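Local coordinates for citrate lyase subunit beta-like protein (Mycobacterium tuberculosis H37Rv, PDB 6CJ4), which is probably a magnesium-binding lyase of the HpcH/HpaI aldolase family, forms a homotrimer and may play a role in fatty acid biosynthesis, at residues A[36-41]-A[68-73]; A[100-105]-A[119-124]; A[142-147]-A[165-170]. One frame throughout, in Å; residues are numbered along the deposited sequence.

Interaction 1 of 3, residues A[36-41]-A[68-73]. With AAE (acetoacetic acid), chain D; ACT (acetate ion), chain C.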
loop_
_atom_site.group_PDB
_atom_site.type_symbol
_atom_site.label_atom_id
_atom_site.label_comp_id
_atom_site.label_asym_id
_atom_site.label_seq_id
_atom_site.Cartn_x
_atom_site.Cartn_y
_atom_site.Cartn_z
ATOM N N ALA A 36 12.701 -14.234 27.324
ATOM C CA ALA A 36 12.161 -13.164 26.501
ATOM C C ALA A 36 12.135 -11.837 27.249
ATOM O O ALA A 36 12.254 -11.779 28.476
ATOM C CB ALA A 36 10.745 -13.513 26.031
ATOM N N ASP A 37 11.984 -10.757 26.477
ATOM C CA ASP A 37 11.729 -9.446 27.066
ATOM C C ASP A 37 10.284 -9.324 27.538
ATOM O O ASP A 37 10.027 -8.823 28.637
ATOM C CB ASP A 37 12.062 -8.350 26.054
ATOM C CG ASP A 37 13.542 -8.317 25.707
ATOM O OD1 ASP A 37 14.365 -8.281 26.639
ATOM O OD2 ASP A 37 13.883 -8.341 24.507
ATOM N N VAL A 38 9.341 -9.786 26.724
ATOM C CA VAL A 38 7.919 -9.807 27.057
ATOM C C VAL A 38 7.370 -11.155 26.624
ATOM O O VAL A 38 7.746 -11.672 25.567
ATOM C CB VAL A 38 7.150 -8.656 26.365
ATOM C CG1 VAL A 38 5.626 -8.845 26.507
ATOM C CG2 VAL A 38 7.581 -7.303 26.927
ATOM N N VAL A 39 6.493 -11.734 27.441
ATOM C CA VAL A 39 5.855 -13.013 27.141
ATOM C C VAL A 39 4.423 -12.733 26.711
ATOM O O VAL A 39 3.719 -11.955 27.367
ATOM C CB VAL A 39 5.879 -13.959 28.354
ATOM C CG1 VAL A 39 5.040 -15.200 28.077
ATOM C CG2 VAL A 39 7.320 -14.359 28.704
ATOM N N ILE A 40 3.988 -13.365 25.623
ATOM C CA ILE A 40 2.588 -13.317 25.208
ATOM C C ILE A 40 1.975 -14.654 25.603
ATOM O O ILE A 40 2.151 -15.659 24.908
ATOM C CB ILE A 40 2.424 -13.060 23.706
ATOM C CG1 ILE A 40 3.180 -11.805 23.247
ATOM C CG2 ILE A 40 0.941 -12.899 23.375
ATOM C CD1 ILE A 40 3.347 -11.742 21.717
ATOM N N LEU A 41 1.259 -14.682 26.721
ATOM C CA LEU A 41 0.559 -15.898 27.115
ATOM C C LEU A 41 -0.654 -16.059 26.214
ATOM O O LEU A 41 -1.472 -15.139 26.091
ATOM C CB LEU A 41 0.152 -15.839 28.590
ATOM C CG LEU A 41 1.310 -15.887 29.589
ATOM C CD1 LEU A 41 0.794 -15.764 31.021
ATOM C CD2 LEU A 41 2.136 -17.161 29.429
ATOM N N ARG A 68 5.515 -7.303 32.178
ATOM C CA ARG A 68 6.252 -7.870 31.054
ATOM C C ARG A 68 5.479 -9.002 30.389
ATOM O O ARG A 68 6.081 -9.847 29.716
ATOM C CB ARG A 68 7.626 -8.358 31.519
ATOM C CG ARG A 68 8.542 -7.247 31.994
ATOM C CD ARG A 68 8.892 -6.308 30.851
ATOM N NE ARG A 68 9.901 -5.320 31.231
ATOM C CZ ARG A 68 9.637 -4.047 31.516
ATOM N NH1 ARG A 68 8.391 -3.594 31.464
ATOM N NH2 ARG A 68 10.621 -3.222 31.849
ATOM N N THR A 69 4.157 -9.036 30.567
ATOM C CA THR A 69 3.323 -10.124 30.072
ATOM C C THR A 69 2.085 -9.537 29.417
ATOM O O THR A 69 1.431 -8.664 29.997
ATOM C CB THR A 69 2.901 -11.068 31.204
ATOM O OG1 THR A 69 4.057 -11.519 31.920
ATOM C CG2 THR A 69 2.153 -12.274 30.649
ATOM N N VAL A 70 1.776 -10.022 28.217
ATOM C CA VAL A 70 0.562 -9.719 27.468
ATOM C C VAL A 70 -0.209 -11.025 27.334
ATOM O O VAL A 70 0.396 -12.100 27.270
ATOM C CB VAL A 70 0.911 -9.131 26.072
ATOM C CG1 VAL A 70 -0.325 -9.013 25.184
ATOM C CG2 VAL A 70 1.614 -7.779 26.215
ATOM N N VAL A 71 -1.540 -10.951 27.283
ATOM C CA VAL A 71 -2.362 -12.147 27.103
ATOM C C VAL A 71 -3.076 -12.048 25.762
ATOM O O VAL A 71 -3.877 -11.129 25.547
ATOM C CB VAL A 71 -3.371 -12.332 28.248
ATOM C CG1 VAL A 71 -4.248 -13.562 27.989
ATOM C CG2 VAL A 71 -2.639 -12.474 29.605
ATOM N N ARG A 72 -2.809 -12.995 24.857
ATOM C CA ARG A 72 -3.577 -13.031 23.614
ATOM C C ARG A 72 -4.900 -13.738 23.867
ATOM O O ARG A 72 -4.924 -14.929 24.208
ATOM C CB ARG A 72 -2.829 -13.713 22.469
ATOM C CG ARG A 72 -3.704 -13.713 21.195
ATOM C CD ARG A 72 -2.913 -13.937 19.899
ATOM N NE ARG A 72 -2.525 -15.330 19.729
ATOM C CZ ARG A 72 -2.038 -15.821 18.591
ATOM N NH1 ARG A 72 -1.898 -15.029 17.536
ATOM N NH2 ARG A 72 -1.711 -17.100 18.508
ATOM N N ILE A 73 -5.999 -12.998 23.718
ATOM C CA ILE A 73 -7.333 -13.547 23.905
ATOM C C ILE A 73 -7.880 -14.007 22.561
ATOM O O ILE A 73 -7.178 -13.954 21.547
ATOM C CB ILE A 73 -8.258 -12.515 24.573
ATOM C CG1 ILE A 73 -8.404 -11.272 23.676
ATOM C CG2 ILE A 73 -7.676 -12.145 25.928
ATOM C CD1 ILE A 73 -9.287 -10.147 24.279
HETATM O O1 AAE D . -1.655 -15.761 11.864
HETATM C C2 AAE D . -0.405 -15.621 11.854
HETATM O O3 AAE D . 0.189 -15.279 10.791
HETATM C C4 AAE D . 0.397 -15.850 13.095
HETATM C C5 AAE D . -0.059 -15.183 14.356
HETATM O O8 AAE D . -1.260 -15.089 14.592
HETATM C C9 AAE D . 0.956 -14.676 15.320
HETATM C C ACT C . 0.591 -18.408 16.191
HETATM O O ACT C . 1.321 -18.748 15.216
HETATM O OXT ACT C . -0.600 -17.968 16.170
HETATM C CH3 ACT C . 1.266 -18.564 17.604
#

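Interaction 2 of 3, residues A[100-105]-A[119-124]. With MG (magnesium ion), chain B; AAE (acetoacetic acid), chain D.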
loop_
_atom_site.group_PDB
_atom_site.type_symbol
_atom_site.label_atom_id
_atom_site.label_comp_id
_atom_site.label_asym_id
_atom_site.label_seq_id
_atom_site.Cartn_x
_atom_site.Cartn_y
_atom_site.Cartn_z
ATOM N N LYS A 100 -7.296 -11.356 14.876
ATOM C CA LYS A 100 -8.266 -11.007 13.841
ATOM C C LYS A 100 -8.923 -9.659 14.127
ATOM O O LYS A 100 -10.143 -9.513 13.985
ATOM C CB LYS A 100 -9.336 -12.094 13.702
ATOM C CG LYS A 100 -8.844 -13.367 12.978
ATOM C CD LYS A 100 -8.082 -14.279 13.923
ATOM C CE LYS A 100 -7.598 -15.534 13.213
ATOM N NZ LYS A 100 -6.956 -16.502 14.150
ATOM N N ALA A 101 -8.129 -8.674 14.544
ATOM C CA ALA A 101 -8.685 -7.359 14.861
ATOM C C ALA A 101 -9.208 -6.714 13.583
ATOM O O ALA A 101 -8.473 -6.598 12.596
ATOM C CB ALA A 101 -7.623 -6.474 15.511
ATOM N N GLU A 102 -10.486 -6.301 13.587
ATOM C CA GLU A 102 -11.114 -5.883 12.338
ATOM C C GLU A 102 -11.843 -4.554 12.394
ATOM O O GLU A 102 -12.283 -4.080 11.341
ATOM C CB GLU A 102 -12.077 -6.966 11.836
ATOM C CG GLU A 102 -11.299 -8.145 11.246
ATOM C CD GLU A 102 -12.175 -9.200 10.625
ATOM O OE1 GLU A 102 -11.731 -9.806 9.627
ATOM O OE2 GLU A 102 -13.296 -9.424 11.128
ATOM N N SER A 103 -11.956 -3.927 13.560
ATOM C CA SER A 103 -12.632 -2.643 13.646
ATOM C C SER A 103 -12.198 -1.946 14.923
ATOM O O SER A 103 -11.766 -2.587 15.887
ATOM C CB SER A 103 -14.148 -2.813 13.633
ATOM O OG SER A 103 -14.576 -3.395 14.851
ATOM N N ALA A 104 -12.335 -0.617 14.921
ATOM C CA ALA A 104 -12.154 0.125 16.165
ATOM C C ALA A 104 -13.107 -0.379 17.242
ATOM O O ALA A 104 -12.750 -0.419 18.426
ATOM C CB ALA A 104 -12.352 1.625 15.919
ATOM N N ALA A 105 -14.330 -0.774 16.854
ATOM C CA ALA A 105 -15.305 -1.206 17.854
ATOM C C ALA A 105 -14.816 -2.437 18.619
ATOM O O ALA A 105 -15.034 -2.546 19.835
ATOM C CB ALA A 105 -16.667 -1.471 17.199
ATOM N N VAL A 119 -3.571 -7.497 13.413
ATOM C CA VAL A 119 -4.264 -7.418 12.132
ATOM C C VAL A 119 -3.765 -8.555 11.247
ATOM O O VAL A 119 -2.571 -8.644 10.951
ATOM C CB VAL A 119 -4.036 -6.054 11.458
ATOM C CG1 VAL A 119 -4.549 -6.088 10.021
ATOM C CG2 VAL A 119 -4.727 -4.946 12.242
ATOM N N GLU A 120 -4.687 -9.413 10.815
ATOM C CA GLU A 120 -4.326 -10.624 10.086
ATOM C C GLU A 120 -5.474 -11.069 9.191
ATOM O O GLU A 120 -5.630 -12.266 8.927
ATOM C CB GLU A 120 -3.921 -11.748 11.068
ATOM C CG GLU A 120 -4.923 -11.967 12.203
ATOM C CD GLU A 120 -4.449 -12.972 13.249
ATOM O OE1 GLU A 120 -3.452 -13.689 12.994
ATOM O OE2 GLU A 120 -5.083 -13.050 14.331
ATOM N N THR A 121 -6.303 -10.119 8.749
ATOM C CA THR A 121 -7.379 -10.357 7.797
ATOM C C THR A 121 -7.462 -9.142 6.887
ATOM O O THR A 121 -6.960 -8.067 7.225
ATOM C CB THR A 121 -8.747 -10.566 8.480
ATOM O OG1 THR A 121 -9.176 -9.328 9.075
ATOM C CG2 THR A 121 -8.686 -11.646 9.557
ATOM N N ALA A 122 -8.115 -9.318 5.732
ATOM C CA ALA A 122 -8.250 -8.209 4.790
ATOM C C ALA A 122 -9.026 -7.049 5.403
ATOM O O ALA A 122 -8.661 -5.880 5.217
ATOM C CB ALA A 122 -8.920 -8.686 3.500
ATOM N N ARG A 123 -10.104 -7.344 6.137
ATOM C CA ARG A 123 -10.868 -6.263 6.755
ATOM C C ARG A 123 -10.012 -5.486 7.753
ATOM O O ARG A 123 -10.073 -4.252 7.807
ATOM C CB ARG A 123 -12.123 -6.820 7.424
ATOM C CG ARG A 123 -12.923 -5.751 8.152
ATOM C CD ARG A 123 -13.533 -4.800 7.162
ATOM N NE ARG A 123 -14.635 -5.450 6.461
ATOM C CZ ARG A 123 -15.913 -5.329 6.800
ATOM N NH1 ARG A 123 -16.260 -4.563 7.828
ATOM N NH2 ARG A 123 -16.845 -5.970 6.104
ATOM N N GLY A 124 -9.198 -6.186 8.544
ATOM C CA GLY A 124 -8.312 -5.487 9.465
ATOM C C GLY A 124 -7.308 -4.605 8.745
ATOM O O GLY A 124 -6.992 -3.504 9.201
HETATM MG MG MG B . -2.985 -15.675 13.535
HETATM O O1 AAE D . -1.655 -15.761 11.864
HETATM C C2 AAE D . -0.405 -15.621 11.854
HETATM O O3 AAE D . 0.189 -15.279 10.791
HETATM C C4 AAE D . 0.397 -15.850 13.095
HETATM C C5 AAE D . -0.059 -15.183 14.356
HETATM O O8 AAE D . -1.260 -15.089 14.592
HETATM C C9 AAE D . 0.956 -14.676 15.320
HETATM O O HOH W 1 -4.208 -15.280 15.220
HETATM O O HOH W 2 -7.514 -8.750 11.307
HETATM O O HOH W 3 -14.555 -3.290 10.024
HETATM O O HOH W 4 -2.684 -17.663 14.149
#

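Interaction 3 of 3, residues A[142-147]-A[165-170]. With MG (magnesium ion), chain B; AAE (acetoacetic acid), chain D.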
loop_
_atom_site.group_PDB
_atom_site.type_symbol
_atom_site.label_atom_id
_atom_site.label_comp_id
_atom_site.label_asym_id
_atom_site.label_seq_id
_atom_site.Cartn_x
_atom_site.Cartn_y
_atom_site.Cartn_z
ATOM N N TRP A 142 0.992 -7.586 12.906
ATOM C CA TRP A 142 0.359 -8.210 11.759
ATOM C C TRP A 142 0.703 -9.695 11.717
ATOM O O TRP A 142 1.696 -10.152 12.299
ATOM C CB TRP A 142 0.747 -7.500 10.437
ATOM C CG TRP A 142 2.125 -7.799 9.968
ATOM C CD1 TRP A 142 3.294 -7.365 10.524
ATOM C CD2 TRP A 142 2.482 -8.594 8.840
ATOM N NE1 TRP A 142 4.366 -7.851 9.809
ATOM C CE2 TRP A 142 3.893 -8.614 8.772
ATOM C CE3 TRP A 142 1.745 -9.293 7.875
ATOM C CZ2 TRP A 142 4.583 -9.308 7.783
ATOM C CZ3 TRP A 142 2.427 -9.969 6.888
ATOM C CH2 TRP A 142 3.840 -9.980 6.852
ATOM N N GLY A 143 -0.169 -10.457 11.058
ATOM C CA GLY A 143 0.006 -11.896 10.930
ATOM C C GLY A 143 -0.179 -12.356 9.499
ATOM O O GLY A 143 -1.284 -12.274 8.957
ATOM N N ALA A 144 0.896 -12.853 8.881
ATOM C CA ALA A 144 0.864 -13.177 7.456
ATOM C C ALA A 144 0.037 -14.418 7.160
ATOM O O ALA A 144 -0.560 -14.520 6.078
ATOM C CB ALA A 144 2.287 -13.391 6.927
ATOM N N GLU A 145 0.032 -15.391 8.072
ATOM C CA GLU A 145 -0.542 -16.692 7.747
ATOM C C GLU A 145 -2.063 -16.659 7.820
ATOM O O GLU A 145 -2.740 -17.146 6.907
ATOM C CB GLU A 145 0.042 -17.763 8.665
ATOM C CG GLU A 145 1.570 -17.721 8.716
ATOM C CD GLU A 145 2.211 -17.831 7.332
ATOM O OE1 GLU A 145 1.712 -18.619 6.499
ATOM O OE2 GLU A 145 3.211 -17.120 7.076
ATOM N N ASP A 146 -2.618 -16.092 8.898
ATOM C CA ASP A 146 -4.066 -15.895 8.938
ATOM C C ASP A 146 -4.522 -14.948 7.832
ATOM O O ASP A 146 -5.636 -15.096 7.309
ATOM C CB ASP A 146 -4.506 -15.367 10.308
ATOM C CG ASP A 146 -4.901 -16.483 11.271
ATOM O OD1 ASP A 146 -5.613 -17.416 10.842
ATOM O OD2 ASP A 146 -4.496 -16.433 12.455
ATOM N N LEU A 147 -3.684 -13.973 7.468
ATOM C CA LEU A 147 -4.032 -13.078 6.369
ATOM C C LEU A 147 -4.236 -13.873 5.091
ATOM O O LEU A 147 -5.291 -13.796 4.456
ATOM C CB LEU A 147 -2.949 -12.014 6.174
ATOM C CG LEU A 147 -3.120 -11.107 4.948
ATOM C CD1 LEU A 147 -4.320 -10.179 5.113
ATOM C CD2 LEU A 147 -1.848 -10.308 4.651
ATOM N N ASP A 165 3.569 -10.188 -2.215
ATOM C CA ASP A 165 3.346 -8.740 -2.187
ATOM C C ASP A 165 2.253 -8.327 -1.208
ATOM O O ASP A 165 2.397 -7.312 -0.513
ATOM C CB ASP A 165 3.011 -8.229 -3.588
ATOM C CG ASP A 165 4.243 -8.084 -4.463
ATOM O OD1 ASP A 165 5.369 -8.370 -3.985
ATOM O OD2 ASP A 165 4.087 -7.664 -5.621
ATOM N N VAL A 166 1.145 -9.076 -1.142
ATOM C CA VAL A 166 0.049 -8.612 -0.283
ATOM C C VAL A 166 0.464 -8.656 1.185
ATOM O O VAL A 166 0.045 -7.807 1.987
ATOM C CB VAL A 166 -1.252 -9.406 -0.544
ATOM C CG1 VAL A 166 -1.163 -10.850 -0.028
ATOM C CG2 VAL A 166 -2.448 -8.677 0.087
ATOM N N ALA A 167 1.312 -9.616 1.562
ATOM C CA ALA A 167 1.844 -9.628 2.921
ATOM C C ALA A 167 2.781 -8.446 3.158
ATOM O O ALA A 167 2.706 -7.795 4.207
ATOM C CB ALA A 167 2.572 -10.952 3.195
ATOM N N ARG A 168 3.677 -8.162 2.202
ATOM C CA ARG A 168 4.536 -6.984 2.317
ATOM C C ARG A 168 3.704 -5.706 2.420
ATOM O O ARG A 168 4.049 -4.785 3.169
ATOM C CB ARG A 168 5.493 -6.911 1.123
ATOM C CG ARG A 168 6.444 -8.087 1.069
ATOM C CD ARG A 168 7.157 -8.207 -0.275
ATOM N NE ARG A 168 8.208 -7.214 -0.456
ATOM C CZ ARG A 168 9.057 -7.211 -1.483
ATOM N NH1 ARG A 168 8.972 -8.152 -2.420
ATOM N NH2 ARG A 168 9.997 -6.272 -1.570
ATOM N N HIS A 169 2.595 -5.652 1.688
ATOM C CA HIS A 169 1.711 -4.482 1.710
ATOM C C HIS A 169 1.085 -4.293 3.089
ATOM O O HIS A 169 1.064 -3.183 3.634
ATOM C CB HIS A 169 0.638 -4.673 0.636
ATOM C CG HIS A 169 -0.234 -3.480 0.402
ATOM N ND1 HIS A 169 0.006 -2.578 -0.611
ATOM C CD2 HIS A 169 -1.381 -3.086 0.998
ATOM C CE1 HIS A 169 -0.944 -1.656 -0.606
ATOM N NE2 HIS A 169 -1.799 -1.942 0.360
ATOM N N VAL A 170 0.586 -5.381 3.680
ATOM C CA VAL A 170 -0.047 -5.289 5.002
ATOM C C VAL A 170 0.988 -4.963 6.075
ATOM O O VAL A 170 0.714 -4.190 7.003
ATOM C CB VAL A 170 -0.807 -6.596 5.315
ATOM C CG1 VAL A 170 -1.235 -6.640 6.790
ATOM C CG2 VAL A 170 -2.057 -6.715 4.417
HETATM MG MG MG B . -2.985 -15.675 13.535
HETATM O O1 AAE D . -1.655 -15.761 11.864
HETATM C C2 AAE D . -0.405 -15.621 11.854
HETATM O O3 AAE D . 0.189 -15.279 10.791
HETATM C C4 AAE D . 0.397 -15.850 13.095
HETATM C C5 AAE D . -0.059 -15.183 14.356
HETATM O O8 AAE D . -1.260 -15.089 14.592
HETATM C C9 AAE D . 0.956 -14.676 15.320
HETATM O O HOH W 4 -2.684 -17.663 14.149
HETATM O O HOH W 1 -4.208 -15.280 15.220
#

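Interaction 1 of 3, residues A[36-41]-A[68-73]
Leu41 and Thr69 meet across parallel strands of the TIM barrel, 38-41 and 69-72, the two strands of a beta-alpha-beta unit connected through helix 52-61. The short strand axes approach to 4.5 Å with 23° between their directions. On the face bearing Val39, Leu41, Thr69 and Val71, the Leu41 side chain slants across Thr69, with CD1 3.8 Å from Thr69 CG2. That methyl is anti to the backbone N of Thr69, which turns OG1 away to the carbonyl of Asp65. On the face bearing Ile40 and Val70, Ile40 CG2 instead reaches Arg72 CB at 4.0 Å, and Met97 packs on Ile40, Val70 and Arg72.

Four backbone bonds fix the register, from Val39 N to Arg68 O through to Arg72 N to Leu41 O. The last sets the base of Arg72, a substrate-binding residue. Its chain bends at chi3 (76°), while Asp42 holds NE by a salt bridge. The guanidinium presents its edge to two oxygens near its plane: Arg72 NH1 donates to acetoacetate O8 at 3.0 Å, and Arg72 NH2 to OXT of an acetate, probably from the crystallisation liquor, at 2.7 Å, nearly straight at 174°.

Interaction 2 of 3, residues A[100-105]-A[119-124]
The magnesium site and its second shell lie at the heart of this contact, where the carboxylate of Glu120 divides its two oxygens between metal and protein. Glu120 OE1 binds the magnesium ion at 2.1 Å; Glu120 OE2 turns its anti lone pair to the backbone of Lys100, whose N donates at 2.8 Å with an angle of 156°. Water 1, itself a magnesium ligand, donates to OE2 and accepts from Lys100 NZ, so the carboxylate is gripped on both oxygens and its rotation is restrained. The Lys100 chain, bent at chi2 (81°), slants past this carboxylate with Lys100 CD 3.3 Å from Glu120 OE2. Its ammonium forms a long ion pair with that oxygen, but is held more closely by Glu44, Asp45 and Asp146.

Residues 100-105 follow strand 95-98 of the TIM barrel and residues 119-124 begin on the last residue of strand 114-119; both lead into helices, 104-108 and 122-126. Thr121 is the N-cap of the second helix: with chi1 at 68°, OG1 folds back to accept from Gly124 N at 3.2 Å. The same hydroxyl donates to Glu102 OE1 at 2.7 Å, again on an anti lone pair, the two side chains meeting at about a right angle. Water 2 completes the network by donating to Thr121 OG1 and Ala101 O and accepting from Glu120 N. Gly124 CA comes within 3.3 Å of Ala101 O in a CA-H...O contact. Farther out, Arg123 CG lies 3.7 Å from Glu102 O, and water 3 joins that oxygen to the edge of the Arg123 guanidinium, whose NE donates to Ala180 O of the second subunit.

Interaction 3 of 3, residues A[142-147]-A[165-170]
Trp142 and Leu147 carry an apolar contact with the first turns of helix 165-180, and no hydrogen bond crosses it. The benzo part of the indole lies against Ala167, with Trp142 CZ3 3.8 Å from Ala167 CB. Trp142 CE3 also approaches Val170 CG1, while Ala167 O stands oblique to the ring, 3.5 Å from Trp142 CZ3. Chi1 of 75° sets the Trp142 ring between its own backbone N and carbonyl carbon, with the benzo ring at Ala167, while NE1 is hydrogen-bonded to Asp187 OD1. Leu147 meets Val170 tip to tip, Leu147 CD2 to Val170 CG2 at 3.6 Å, and the same CD2 also lies over the backbone at Ala167 CA. Ala144 adds a looser methyl contact with Ala167.

Polar and metal bonds arise at the N-terminus of helix 144-150, for which Gly143 is the N-cap residue. Two backbone amides hold the acetoacetate carboxylate: Glu145 N donates to its O3 at 2.7 Å, and Asp146 N to its O1 at 3.1 Å. The helix end would be expected to stabilise that negative charge. Asp146 OD2 binds the magnesium ion at 2.0 Å and also accepts from Lys100 NZ. The packing thus falls to Trp142, Ala144 and Leu147, and the ligand and metal bonds to Glu145 and Asp146.

Residues 165-170 also face both other subunits of the trimer: His169 stacks edge-to-face with His169 of each, and Asp165 forms a salt bridge with Arg168 of the second subunit. In the TIM barrel, strand 137-142 ends in Trp142, and Gly143 pairs by its backbone with Val119 on the neighbouring strand. Helix 165-180 packs against the indole again through Arg171 and Ile174, and Tyr163, just before that helix, meets it edge-to-face.

The three interactions follow one another along the chain and round one eight-stranded parallel barrel. Interaction 1 pairs strands two and three; interaction 2 joins the chain after strand four to the end of strand five and beyond; interaction 3 packs the segment ending strand six against helix 165-180. The centre of interaction 1 is about 20 Å from that of 2 and about 22 Å from that of 3, across the chain's centre, yet all touch acetoacetate. Interactions 2 and 3, centres about 12 Å apart, share the magnesium ion. The site is therefore assembled at and just after the C-terminal ends of successive barrel strands, while interactions 2 and 3 both reach the second subunit, and 3 the third as well.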